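Local coordinates for protein (S)-ureidoglycine aminohydrolase (Escherichia coli, PDB 1RC6) that catalyses the manganese-dependent hydrolysis of (S)-ureidoglycine to (S)-ureidoglycolate and ammonia, a step in the use of allantoin as a nitrogen source, at residues Gln200-Tyr213 with Ala246-Asp258. Sequence-based numbering, arbitrary orientation.
Sequences QEHGAYILSGQGVY and AFSYIYSKDCNRD
His202 ND1 donates a nearly straight hydrogen bond (170°) to Ser252 O, 2.9 Å away, lying in both the ring plane and the carbonyl plane. This fixes the rotation of the imidazole, which Tyr251 flanks in an offset edge-to-face pair, the tyrosine edge turned toward the histidine face with the planes at 88°. Lys253 runs alongside, its CB at the imidazole edge. His202 is a probable manganese ligand together with Glu196, His198 and Gln236; the carbonyl of Ser252 would then be a second-shell group orienting the ring, with NE2 on the side of the ring away from it.

Strands 202-208 and 247-254 are antiparallel neighbours in one sheet of the C-terminal cupin barrel, and Ala204, Ile206, Tyr249 and Tyr251 share one face of it. Tyr249, probably a substrate-binding residue like Lys253, has CG between its backbone N and carbonyl carbon (chi1 64°); Ala204 CB meets its ring obliquely, 3.6 Å from Tyr249 CD2, while Ile206 CD1 packs on Tyr249 CB. From the opposite direction Tyr213 turns its edge toward the Tyr249 face in an offset pair, but Tyr213 is poorly ordered and the detail of its fit doubtful. A serine in place of Tyr249 would probably leave Ala204 CB without the aromatic carbon beside it and open a gap toward Tyr213.

A classic beta bulge follows, with Leu207 and Ser208 both facing Ser248. Here Ser248 OG donates to Ser208 OG (3.0 Å), which passes a bond on to Ala246 O at 2.7 Å. Beyond the turn, Gly211 CA sits over the centre of the Phe247 ring in a CH-pi contact at 3.9 Å from the centroid.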
loop_
_atom_site.group_PDB
_atom_site.type_symbol
_atom_site.label_atom_id
_atom_site.label_comp_id
_atom_site.label_asym_id
_atom_site.label_seq_id
_atom_site.Cartn_x
_atom_site.Cartn_y
_atom_site.Cartn_z
ATOM N N GLN A 200 10.757 7.248 -9.769
ATOM C CA GLN A 200 10.343 6.266 -8.776
ATOM C C GLN A 200 8.957 5.694 -9.041
ATOM O O GLN A 200 8.032 6.411 -9.433
ATOM C CB GLN A 200 10.365 6.866 -7.358
ATOM C CG GLN A 200 10.965 8.267 -7.222
ATOM C CD GLN A 200 10.032 9.365 -7.716
ATOM O OE1 GLN A 200 8.883 9.467 -7.275
ATOM N NE2 GLN A 200 10.526 10.196 -8.632
ATOM N N GLU A 201 8.829 4.391 -8.815
ATOM C CA GLU A 201 7.567 3.685 -8.996
ATOM C C GLU A 201 6.600 4.095 -7.887
ATOM O O GLU A 201 6.971 4.788 -6.938
ATOM C CB GLU A 201 7.784 2.180 -8.883
ATOM C CG GLU A 201 8.942 1.632 -9.675
ATOM C CD GLU A 201 9.561 0.416 -9.001
ATOM O OE1 GLU A 201 10.287 -0.331 -9.681
ATOM O OE2 GLU A 201 9.333 0.213 -7.789
ATOM N N HIS A 202 5.361 3.648 -8.009
ATOM C CA HIS A 202 4.355 3.929 -7.005
ATOM C C HIS A 202 3.367 2.780 -7.018
ATOM O O HIS A 202 3.133 2.168 -8.057
ATOM C CB HIS A 202 3.615 5.242 -7.303
ATOM C CG HIS A 202 4.434 6.468 -7.051
ATOM N ND1 HIS A 202 5.092 6.692 -5.860
ATOM C CD2 HIS A 202 4.705 7.538 -7.835
ATOM C CE1 HIS A 202 5.735 7.845 -5.921
ATOM N NE2 HIS A 202 5.516 8.379 -7.108
ATOM N N GLY A 203 2.811 2.478 -5.855
ATOM C CA GLY A 203 1.825 1.427 -5.753
ATOM C C GLY A 203 0.704 2.064 -4.962
ATOM O O GLY A 203 0.885 2.380 -3.795
ATOM N N ALA A 204 -0.450 2.284 -5.574
ATOM C CA ALA A 204 -1.520 2.915 -4.831
ATOM C C ALA A 204 -2.750 2.050 -4.733
ATOM O O ALA A 204 -3.134 1.371 -5.688
ATOM C CB ALA A 204 -1.872 4.238 -5.460
ATOM N N TYR A 205 -3.351 2.066 -3.553
ATOM C CA TYR A 205 -4.574 1.333 -3.286
ATOM C C TYR A 205 -5.576 2.400 -2.877
ATOM O O TYR A 205 -5.341 3.143 -1.922
ATOM C CB TYR A 205 -4.396 0.352 -2.135
ATOM C CG TYR A 205 -5.665 -0.385 -1.785
ATOM C CD1 TYR A 205 -6.137 -1.424 -2.593
ATOM C CD2 TYR A 205 -6.406 -0.047 -0.650
ATOM C CE1 TYR A 205 -7.314 -2.110 -2.277
ATOM C CE2 TYR A 205 -7.583 -0.726 -0.326
ATOM C CZ TYR A 205 -8.030 -1.756 -1.142
ATOM O OH TYR A 205 -9.190 -2.435 -0.819
ATOM N N ILE A 206 -6.682 2.488 -3.608
ATOM C CA ILE A 206 -7.708 3.478 -3.316
ATOM C C ILE A 206 -8.451 3.096 -2.055
ATOM O O ILE A 206 -9.203 2.121 -2.038
ATOM C CB ILE A 206 -8.701 3.571 -4.453
ATOM C CG1 ILE A 206 -7.944 3.776 -5.763
ATOM C CG2 ILE A 206 -9.676 4.707 -4.190
ATOM C CD1 ILE A 206 -7.104 5.027 -5.795
ATOM N N LEU A 207 -8.236 3.880 -1.004
ATOM C CA LEU A 207 -8.851 3.636 0.297
ATOM C C LEU A 207 -10.327 3.975 0.396
ATOM O O LEU A 207 -11.088 3.288 1.081
ATOM C CB LEU A 207 -8.097 4.405 1.374
ATOM C CG LEU A 207 -6.719 3.851 1.692
ATOM C CD1 LEU A 207 -6.027 4.763 2.679
ATOM C CD2 LEU A 207 -6.869 2.448 2.259
ATOM N N SER A 208 -10.735 5.043 -0.274
ATOM C CA SER A 208 -12.129 5.437 -0.213
ATOM C C SER A 208 -12.481 6.461 -1.267
ATOM O O SER A 208 -11.614 7.024 -1.932
ATOM C CB SER A 208 -12.454 6.022 1.163
ATOM O OG SER A 208 -11.893 7.320 1.298
ATOM N N GLY A 209 -13.780 6.696 -1.398
ATOM C CA GLY A 209 -14.259 7.664 -2.351
ATOM C C GLY A 209 -14.245 7.148 -3.765
ATOM O O GLY A 209 -14.266 5.948 -4.011
ATOM N N GLN A 210 -14.199 8.080 -4.701
ATOM C CA GLN A 210 -14.204 7.756 -6.105
ATOM C C GLN A 210 -13.616 8.944 -6.832
ATOM O O GLN A 210 -13.882 10.089 -6.479
ATOM C CB GLN A 210 -15.639 7.515 -6.557
ATOM C CG GLN A 210 -15.835 7.523 -8.053
ATOM C CD GLN A 210 -17.283 7.304 -8.435
ATOM O OE1 GLN A 210 -18.173 7.995 -7.936
ATOM N NE2 GLN A 210 -17.529 6.344 -9.323
ATOM N N GLY A 211 -12.810 8.678 -7.844
ATOM C CA GLY A 211 -12.218 9.770 -8.581
ATOM C C GLY A 211 -11.876 9.328 -9.978
ATOM O O GLY A 211 -12.306 8.270 -10.421
ATOM N N VAL A 212 -11.109 10.149 -10.680
ATOM C CA VAL A 212 -10.696 9.819 -12.028
ATOM C C VAL A 212 -9.199 10.056 -12.155
ATOM O O VAL A 212 -8.676 11.108 -11.771
ATOM C CB VAL A 212 -11.451 10.666 -13.066
ATOM C CG1 VAL A 212 -10.974 10.323 -14.467
ATOM C CG2 VAL A 212 -12.941 10.404 -12.945
ATOM N N TYR A 213 -8.513 9.055 -12.687
ATOM C CA TYR A 213 -7.074 9.120 -12.863
ATOM C C TYR A 213 -6.732 9.269 -14.328
ATOM O O TYR A 213 -7.518 8.911 -15.197
ATOM C CB TYR A 213 -6.420 7.843 -12.332
ATOM C CG TYR A 213 -5.514 8.054 -11.146
ATOM C CD1 TYR A 213 -6.009 8.560 -9.941
ATOM C CD2 TYR A 213 -4.160 7.737 -11.224
ATOM C CE1 TYR A 213 -5.175 8.743 -8.842
ATOM C CE2 TYR A 213 -3.318 7.917 -10.132
ATOM C CZ TYR A 213 -3.830 8.420 -8.946
ATOM O OH TYR A 213 -2.989 8.600 -7.872
ATOM N N ALA A 246 -15.042 11.123 0.419
ATOM C CA ALA A 246 -13.713 11.710 0.277
ATOM C C ALA A 246 -12.747 10.762 -0.446
ATOM O O ALA A 246 -12.469 9.656 0.027
ATOM C CB ALA A 246 -13.158 12.073 1.649
ATOM N N PHE A 247 -12.231 11.215 -1.586
ATOM C CA PHE A 247 -11.305 10.431 -2.410
ATOM C C PHE A 247 -9.904 10.318 -1.786
ATOM O O PHE A 247 -9.119 11.262 -1.837
ATOM C CB PHE A 247 -11.220 11.073 -3.805
ATOM C CG PHE A 247 -10.348 10.330 -4.773
ATOM C CD1 PHE A 247 -10.546 8.970 -5.018
ATOM C CD2 PHE A 247 -9.340 10.993 -5.467
ATOM C CE1 PHE A 247 -9.745 8.275 -5.950
ATOM C CE2 PHE A 247 -8.532 10.311 -6.398
ATOM C CZ PHE A 247 -8.735 8.952 -6.639
ATOM N N SER A 248 -9.593 9.168 -1.191
ATOM C CA SER A 248 -8.278 8.982 -0.584
ATOM C C SER A 248 -7.625 7.645 -0.918
ATOM O O SER A 248 -8.289 6.608 -0.971
ATOM C CB SER A 248 -8.361 9.111 0.938
ATOM O OG SER A 248 -8.947 7.961 1.519
ATOM N N TYR A 249 -6.314 7.677 -1.130
ATOM C CA TYR A 249 -5.569 6.464 -1.427
ATOM C C TYR A 249 -4.192 6.447 -0.771
ATOM O O TYR A 249 -3.581 7.491 -0.547
ATOM C CB TYR A 249 -5.419 6.273 -2.936
ATOM C CG TYR A 249 -4.621 7.338 -3.641
ATOM C CD1 TYR A 249 -5.233 8.487 -4.142
ATOM C CD2 TYR A 249 -3.254 7.172 -3.858
ATOM C CE1 TYR A 249 -4.496 9.451 -4.859
ATOM C CE2 TYR A 249 -2.506 8.125 -4.564
ATOM C CZ TYR A 249 -3.135 9.255 -5.062
ATOM O OH TYR A 249 -2.388 10.173 -5.758
ATOM N N ILE A 250 -3.714 5.246 -0.462
ATOM C CA ILE A 250 -2.416 5.072 0.164
ATOM C C ILE A 250 -1.450 4.625 -0.914
ATOM O O ILE A 250 -1.839 3.911 -1.831
ATOM C CB ILE A 250 -2.490 4.014 1.277
ATOM C CG1 ILE A 250 -1.138 3.901 1.983
ATOM C CG2 ILE A 250 -2.949 2.669 0.693
ATOM C CD1 ILE A 250 -1.203 3.106 3.261
ATOM N N TYR A 251 -0.195 5.048 -0.819
ATOM C CA TYR A 251 0.774 4.661 -1.828
ATOM C C TYR A 251 2.218 4.702 -1.368
ATOM O O TYR A 251 2.612 5.557 -0.575
ATOM C CB TYR A 251 0.621 5.540 -3.073
ATOM C CG TYR A 251 1.156 6.945 -2.923
ATOM C CD1 TYR A 251 0.358 7.972 -2.396
ATOM C CD2 TYR A 251 2.459 7.257 -3.322
ATOM C CE1 TYR A 251 0.846 9.280 -2.278
ATOM C CE2 TYR A 251 2.958 8.565 -3.204
ATOM C CZ TYR A 251 2.146 9.565 -2.683
ATOM O OH TYR A 251 2.652 10.841 -2.558
ATOM N N SER A 252 3.004 3.778 -1.904
ATOM C CA SER A 252 4.410 3.660 -1.583
ATOM C C SER A 252 5.274 4.546 -2.466
ATOM O O SER A 252 4.813 5.091 -3.457
ATOM C CB SER A 252 4.847 2.211 -1.719
ATOM O OG SER A 252 4.464 1.682 -2.973
ATOM N N LYS A 253 6.541 4.671 -2.095
ATOM C CA LYS A 253 7.488 5.508 -2.806
ATOM C C LYS A 253 8.875 5.257 -2.236
ATOM O O LYS A 253 9.087 5.422 -1.046
ATOM C CB LYS A 253 7.097 6.972 -2.589
ATOM C CG LYS A 253 8.231 7.975 -2.702
ATOM C CD LYS A 253 7.877 9.291 -2.000
ATOM C CE LYS A 253 8.920 10.388 -2.252
ATOM N NZ LYS A 253 8.974 10.843 -3.682
ATOM N N ASP A 254 9.815 4.840 -3.072
ATOM C CA ASP A 254 11.189 4.621 -2.617
ATOM C C ASP A 254 11.861 5.999 -2.614
ATOM O O ASP A 254 11.486 6.880 -3.395
ATOM C CB ASP A 254 11.941 3.689 -3.569
ATOM C CG ASP A 254 12.028 4.243 -4.974
ATOM O OD1 ASP A 254 10.995 4.267 -5.675
ATOM O OD2 ASP A 254 13.123 4.666 -5.377
ATOM N N CYS A 255 12.851 6.192 -1.747
ATOM C CA CYS A 255 13.516 7.485 -1.665
ATOM C C CYS A 255 14.840 7.458 -0.928
ATOM O O CYS A 255 15.278 6.420 -0.435
ATOM C CB CYS A 255 12.602 8.474 -0.963
ATOM S SG CYS A 255 12.131 7.909 0.696
ATOM N N ASN A 256 15.467 8.629 -0.859
ATOM C CA ASN A 256 16.746 8.820 -0.181
ATOM C C ASN A 256 17.903 7.940 -0.643
ATOM O O ASN A 256 18.855 7.733 0.113
ATOM C CB ASN A 256 16.592 8.633 1.329
ATOM C CG ASN A 256 15.520 9.524 1.932
ATOM O OD1 ASN A 256 15.213 10.615 1.424
ATOM N ND2 ASN A 256 14.956 9.068 3.044
ATOM N N ARG A 257 17.858 7.430 -1.865
ATOM C CA ARG A 257 18.959 6.595 -2.323
ATOM C C ARG A 257 19.441 6.946 -3.720
ATOM O O ARG A 257 18.662 7.392 -4.560
ATOM C CB ARG A 257 18.557 5.123 -2.279
ATOM C CG ARG A 257 18.314 4.601 -0.885
ATOM C CD ARG A 257 19.623 4.422 -0.116
ATOM N NE ARG A 257 19.400 3.899 1.238
ATOM C CZ ARG A 257 19.005 4.635 2.276
ATOM N NH1 ARG A 257 18.824 4.066 3.460
ATOM N NH2 ARG A 257 18.809 5.942 2.135
ATOM N N ASP A 258 20.733 6.755 -3.957
ATOM C CA ASP A 258 21.316 7.016 -5.270
ATOM C C ASP A 258 20.969 5.785 -6.094
ATOM O O ASP A 258 20.454 4.806 -5.564
ATOM C CB ASP A 258 22.835 7.142 -5.159
ATOM C CG ASP A 258 23.489 7.584 -6.451
ATOM O OD1 ASP A 258 24.730 7.516 -6.522
ATOM O OD2 ASP A 258 22.789 8.009 -7.393
#